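Local coordinates for bartonella effector protein (Bep) substrate of VirB T4SS (Bartonella clarridgeiae, PDB 4YK2), which is an effector exported by the VirB type IV secretion system, its BID domain, the part described here, probably acting as the signal for translocation into host cells, at residues T75-A87 / R99-I113. Sequence-based numbering, arbitrary orientation.
Sequences TLTNSPESFAKLA and RKQAEKNISKLVEAI
Arg99 NH2 is gripped by several acceptors: it donates to Gly88 O and to water 1, and adds a weak, bent bond to Leu86 O (3.1 Å). Its neighbour Arg99 NE donates to Ala87 O at 2.8 Å, with an N-H...O angle of 157°; the oxygen lies near the guanidinium plane, although the donor stands above the carbonyl plane. Bends at chi2 and chi3 turn NE and NH2 toward the carbonyls of Leu86 and Ala87, and Leu86 CB lies over one face, displaced toward its rim, 3.5 Å above the plane. In the conformer described here (Glu81 has two), Glu81 OE2 also lies well out of that plane, 3.8 Å from Arg99 NH1, which makes this a long, purely electrostatic salt bridge; the same OE2 accepts a nearly straight hydrogen bond (171°) from Leu86 N through its anti lone pair. In the BID domain, a four-helix bundle topped with a hook, the contact joins the end of helix 69-78 and the segment that follows to helices 97-103 and 106-123. Here the packing turns apolar. Leu76, its CG anti to the backbone N (chi1 -172°), brings CD2 to 3.6 Å from Ile113 CD1 and also against Leu109 CG and Val110 CG2. One turn before Val110, Ile106 lays CG2 by the Leu76 carbonyl oxygen, while its CD1 meets the Pro80 ring at CG (3.7 Å), the two side chains crossing at about a right angle.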
loop_
_atom_site.group_PDB
_atom_site.type_symbol
_atom_site.label_atom_id
_atom_site.label_comp_id
_atom_site.label_asym_id
_atom_site.label_seq_id
_atom_site.Cartn_x
_atom_site.Cartn_y
_atom_site.Cartn_z
ATOM N N THR A 75 9.776 -2.565 6.357
ATOM C CA THR A 75 10.610 -1.493 5.813
ATOM C C THR A 75 9.808 -0.199 5.717
ATOM O O THR A 75 10.303 0.875 6.051
ATOM C CB THR A 75 11.181 -1.848 4.426
ATOM O OG1 THR A 75 12.091 -2.948 4.562
ATOM C CG2 THR A 75 11.917 -0.644 3.827
ATOM N N LEU A 76 8.552 -0.301 5.299
ATOM C CA LEU A 76 7.720 0.892 5.151
ATOM C C LEU A 76 7.448 1.548 6.509
ATOM O O LEU A 76 7.432 2.778 6.628
ATOM C CB LEU A 76 6.400 0.539 4.460
ATOM C CG LEU A 76 5.500 1.699 4.052
ATOM C CD1 LEU A 76 6.250 2.690 3.188
ATOM C CD2 LEU A 76 4.262 1.161 3.295
ATOM N N THR A 77 7.232 0.710 7.521
ATOM C CA THR A 77 6.939 1.158 8.880
ATOM C C THR A 77 8.141 1.812 9.530
ATOM O O THR A 77 8.024 2.884 10.126
ATOM C CB THR A 77 6.476 -0.017 9.773
ATOM O OG1 THR A 77 5.234 -0.538 9.271
ATOM C CG2 THR A 77 6.300 0.430 11.231
ATOM N N ASN A 78 9.297 1.168 9.384
ATOM C CA ASN A 78 10.485 1.535 10.136
ATOM C C ASN A 78 11.502 2.361 9.332
ATOM O O ASN A 78 12.264 3.123 9.911
ATOM C CB ASN A 78 11.144 0.270 10.679
ATOM C CG ASN A 78 10.291 -0.396 11.740
ATOM O OD1 ASN A 78 10.234 0.064 12.873
ATOM N ND2 ASN A 78 9.632 -1.481 11.377
ATOM N N SER A 79 11.512 2.215 8.010
ATOM C CA SER A 79 12.452 2.964 7.165
ATOM C C SER A 79 11.806 3.360 5.842
ATOM O O SER A 79 12.292 2.983 4.774
ATOM C CB SER A 79 13.720 2.145 6.878
ATOM O OG SER A 79 14.277 1.598 8.057
ATOM N N PRO A 80 10.708 4.130 5.897
ATOM C CA PRO A 80 10.006 4.465 4.655
ATOM C C PRO A 80 10.857 5.189 3.612
ATOM O O PRO A 80 10.605 5.020 2.419
ATOM C CB PRO A 80 8.862 5.372 5.140
ATOM C CG PRO A 80 9.324 5.892 6.451
ATOM C CD PRO A 80 10.053 4.745 7.064
ATOM N N GLU A 81 11.857 5.963 4.033
ATOM C CA GLU A 81 12.633 6.706 3.039
ATOM C C GLU A 81 13.641 5.786 2.317
ATOM O O GLU A 81 14.313 6.206 1.390
ATOM C CB GLU A 81 13.304 7.948 3.680
ATOM C CG GLU A 81 12.272 9.098 3.883
ATOM C CD GLU A 81 12.850 10.450 4.320
ATOM O OE1 GLU A 81 13.722 10.466 5.219
ATOM O OE2 GLU A 81 12.405 11.502 3.775
ATOM N N SER A 82 13.678 4.509 2.688
ATOM C CA SER A 82 14.339 3.498 1.852
ATOM C C SER A 82 13.701 3.443 0.470
ATOM O O SER A 82 14.376 3.178 -0.519
ATOM C CB SER A 82 14.254 2.101 2.488
ATOM O OG SER A 82 15.093 2.014 3.621
ATOM N N PHE A 83 12.386 3.668 0.395
ATOM C CA PHE A 83 11.697 3.578 -0.887
ATOM C C PHE A 83 11.819 4.877 -1.692
ATOM O O PHE A 83 12.057 4.854 -2.902
ATOM C CB PHE A 83 10.210 3.206 -0.674
ATOM C CG PHE A 83 10.013 1.844 -0.060
ATOM C CD1 PHE A 83 10.361 0.696 -0.762
ATOM C CD2 PHE A 83 9.478 1.707 1.210
ATOM C CE1 PHE A 83 10.199 -0.558 -0.202
ATOM C CE2 PHE A 83 9.289 0.450 1.772
ATOM C CZ PHE A 83 9.642 -0.683 1.065
ATOM N N ALA A 84 11.639 6.005 -1.016
ATOM C CA ALA A 84 11.741 7.321 -1.637
ATOM C C ALA A 84 11.708 8.353 -0.531
ATOM O O ALA A 84 11.289 8.054 0.582
ATOM C CB ALA A 84 10.598 7.563 -2.625
ATOM N N LYS A 85 12.135 9.572 -0.839
ATOM C CA LYS A 85 12.002 10.678 0.107
ATOM C C LYS A 85 10.525 10.909 0.436
ATOM O O LYS A 85 9.675 10.823 -0.447
ATOM C CB LYS A 85 12.624 11.955 -0.475
ATOM C CG LYS A 85 12.577 13.140 0.466
ATOM C CD LYS A 85 13.523 14.235 0.018
ATOM C CE LYS A 85 12.834 15.190 -0.920
ATOM N NZ LYS A 85 11.757 15.929 -0.209
ATOM N N LEU A 86 10.214 11.184 1.697
ATOM C CA LEU A 86 8.832 11.484 2.068
ATOM C C LEU A 86 8.407 12.830 1.492
ATOM O O LEU A 86 9.249 13.715 1.280
ATOM C CB LEU A 86 8.666 11.499 3.585
ATOM C CG LEU A 86 8.946 10.205 4.344
ATOM C CD1 LEU A 86 8.695 10.417 5.826
ATOM C CD2 LEU A 86 8.098 9.076 3.809
ATOM N N ALA A 87 7.114 12.985 1.236
ATOM C CA ALA A 87 6.578 14.262 0.773
ATOM C C ALA A 87 6.828 15.334 1.823
ATOM O O ALA A 87 7.006 15.025 2.998
ATOM C CB ALA A 87 5.093 14.150 0.473
ATOM N N ARG A 99 5.121 17.298 5.367
ATOM C CA ARG A 99 5.897 16.187 5.905
ATOM C C ARG A 99 5.158 15.514 7.059
ATOM O O ARG A 99 5.158 14.290 7.171
ATOM C CB ARG A 99 7.274 16.654 6.376
ATOM C CG ARG A 99 8.091 15.555 7.048
ATOM C CD ARG A 99 8.346 14.375 6.106
ATOM N NE ARG A 99 9.017 14.777 4.864
ATOM C CZ ARG A 99 10.339 14.817 4.699
ATOM N NH1 ARG A 99 11.156 14.486 5.696
ATOM N NH2 ARG A 99 10.852 15.195 3.533
ATOM N N LYS A 100 4.542 16.315 7.920
ATOM C CA LYS A 100 3.799 15.770 9.049
ATOM C C LYS A 100 2.617 14.932 8.558
ATOM O O LYS A 100 2.381 13.850 9.077
ATOM C CB LYS A 100 3.335 16.889 9.986
ATOM C CG LYS A 100 4.497 17.596 10.698
ATOM C CD LYS A 100 4.017 18.544 11.791
ATOM C CE LYS A 100 5.187 19.090 12.602
ATOM N NZ LYS A 100 4.746 19.958 13.736
ATOM N N GLN A 101 1.906 15.400 7.534
ATOM C CA GLN A 101 0.819 14.601 6.960
ATOM C C GLN A 101 1.339 13.317 6.319
ATOM O O GLN A 101 0.693 12.280 6.416
ATOM C CB GLN A 101 0.021 15.400 5.928
ATOM C CG GLN A 101 -0.915 16.448 6.529
ATOM C CD GLN A 101 -1.786 15.894 7.652
ATOM O OE1 GLN A 101 -1.668 16.304 8.813
ATOM N NE2 GLN A 101 -2.668 14.960 7.309
ATOM N N ALA A 102 2.496 13.389 5.659
ATOM C CA ALA A 102 3.089 12.199 5.059
ATOM C C ALA A 102 3.320 11.140 6.131
ATOM O O ALA A 102 2.884 9.986 5.987
ATOM C CB ALA A 102 4.408 12.542 4.347
ATOM N N GLU A 103 3.983 11.548 7.214
ATOM C CA GLU A 103 4.313 10.629 8.300
ATOM C C GLU A 103 3.062 10.047 8.954
ATOM O O GLU A 103 3.029 8.862 9.276
ATOM C CB GLU A 103 5.191 11.323 9.351
ATOM C CG GLU A 103 6.621 11.552 8.856
ATOM C CD GLU A 103 7.549 12.142 9.913
ATOM O OE1 GLU A 103 7.068 12.566 10.986
ATOM O OE2 GLU A 103 8.767 12.184 9.657
ATOM N N LYS A 104 2.033 10.872 9.125
ATOM C CA LYS A 104 0.818 10.431 9.807
ATOM C C LYS A 104 -0.039 9.513 8.949
ATOM O O LYS A 104 -1.055 9.006 9.412
ATOM C CB LYS A 104 -0.022 11.629 10.250
ATOM C CG LYS A 104 0.564 12.382 11.429
ATOM C CD LYS A 104 -0.183 13.691 11.661
ATOM C CE LYS A 104 0.567 14.593 12.631
ATOM N NZ LYS A 104 -0.135 15.891 12.837
ATOM N N ASN A 105 0.369 9.275 7.710
ATOM C CA ASN A 105 -0.409 8.387 6.856
ATOM C C ASN A 105 0.304 7.084 6.540
ATOM O O ASN A 105 -0.246 6.225 5.862
ATOM C CB ASN A 105 -0.800 9.116 5.572
ATOM C CG ASN A 105 -2.040 9.965 5.763
ATOM O OD1 ASN A 105 -3.151 9.464 5.668
ATOM N ND2 ASN A 105 -1.851 11.242 6.077
ATOM N N ILE A 106 1.524 6.928 7.048
ATOM C CA ILE A 106 2.274 5.702 6.829
ATOM C C ILE A 106 1.547 4.485 7.436
ATOM O O ILE A 106 1.416 3.443 6.784
ATOM C CB ILE A 106 3.705 5.863 7.371
ATOM C CG1 ILE A 106 4.505 6.748 6.399
ATOM C CG2 ILE A 106 4.379 4.521 7.554
ATOM C CD1 ILE A 106 5.886 7.097 6.871
ATOM N N SER A 107 1.059 4.621 8.669
ATOM C CA SER A 107 0.316 3.536 9.309
ATOM C C SER A 107 -0.845 3.023 8.425
ATOM O O SER A 107 -0.987 1.816 8.213
ATOM C CB SER A 107 -0.214 3.997 10.672
ATOM O OG SER A 107 -0.858 2.939 11.352
ATOM N N LYS A 108 -1.648 3.935 7.882
ATOM C CA LYS A 108 -2.785 3.507 7.072
ATOM C C LYS A 108 -2.330 2.950 5.720
ATOM O O LYS A 108 -2.980 2.057 5.176
ATOM C CB LYS A 108 -3.784 4.656 6.886
ATOM C CG LYS A 108 -4.700 4.898 8.106
ATOM C CD LYS A 108 -5.785 3.823 8.252
ATOM C CE LYS A 108 -6.763 4.144 9.385
ATOM N NZ LYS A 108 -7.974 3.277 9.348
ATOM N N LEU A 109 -1.212 3.441 5.190
ATOM C CA LEU A 109 -0.668 2.883 3.952
ATOM C C LEU A 109 -0.251 1.417 4.174
ATOM O O LEU A 109 -0.557 0.542 3.366
ATOM C CB LEU A 109 0.522 3.720 3.448
ATOM C CG LEU A 109 1.274 3.238 2.198
ATOM C CD1 LEU A 109 0.329 2.972 1.032
ATOM C CD2 LEU A 109 2.351 4.256 1.787
ATOM N N VAL A 110 0.431 1.150 5.283
ATOM C CA VAL A 110 0.786 -0.226 5.637
ATOM C C VAL A 110 -0.471 -1.122 5.756
ATOM O O VAL A 110 -0.495 -2.250 5.255
ATOM C CB VAL A 110 1.623 -0.240 6.939
ATOM C CG1 VAL A 110 1.826 -1.654 7.464
ATOM C CG2 VAL A 110 2.982 0.488 6.712
ATOM N N GLU A 111 -1.517 -0.620 6.403
ATOM C CA GLU A 111 -2.737 -1.416 6.559
ATOM C C GLU A 111 -3.372 -1.731 5.218
ATOM O O GLU A 111 -3.868 -2.833 5.005
ATOM C CB GLU A 111 -3.755 -0.702 7.445
ATOM C CG GLU A 111 -3.363 -0.652 8.901
ATOM C CD GLU A 111 -4.499 -0.179 9.790
ATOM O OE1 GLU A 111 -5.679 -0.445 9.456
ATOM O OE2 GLU A 111 -4.207 0.461 10.817
ATOM N N ALA A 112 -3.354 -0.768 4.307
ATOM C CA ALA A 112 -3.977 -0.977 3.007
ATOM C C ALA A 112 -3.199 -2.015 2.203
ATOM O O ALA A 112 -3.784 -2.809 1.472
ATOM C CB ALA A 112 -4.074 0.325 2.249
ATOM N N ILE A 113 -1.880 -2.027 2.366
ATOM C CA ILE A 113 -1.048 -3.019 1.699
ATOM C C ILE A 113 -1.313 -4.413 2.273
ATOM O O ILE A 113 -1.374 -5.391 1.526
ATOM C CB ILE A 113 0.445 -2.631 1.791
ATOM C CG1 ILE A 113 0.722 -1.421 0.897
ATOM C CG2 ILE A 113 1.347 -3.803 1.390
ATOM C CD1 ILE A 113 2.106 -0.792 1.132
HETATM O O HOH W 1 13.921 14.611 3.959
#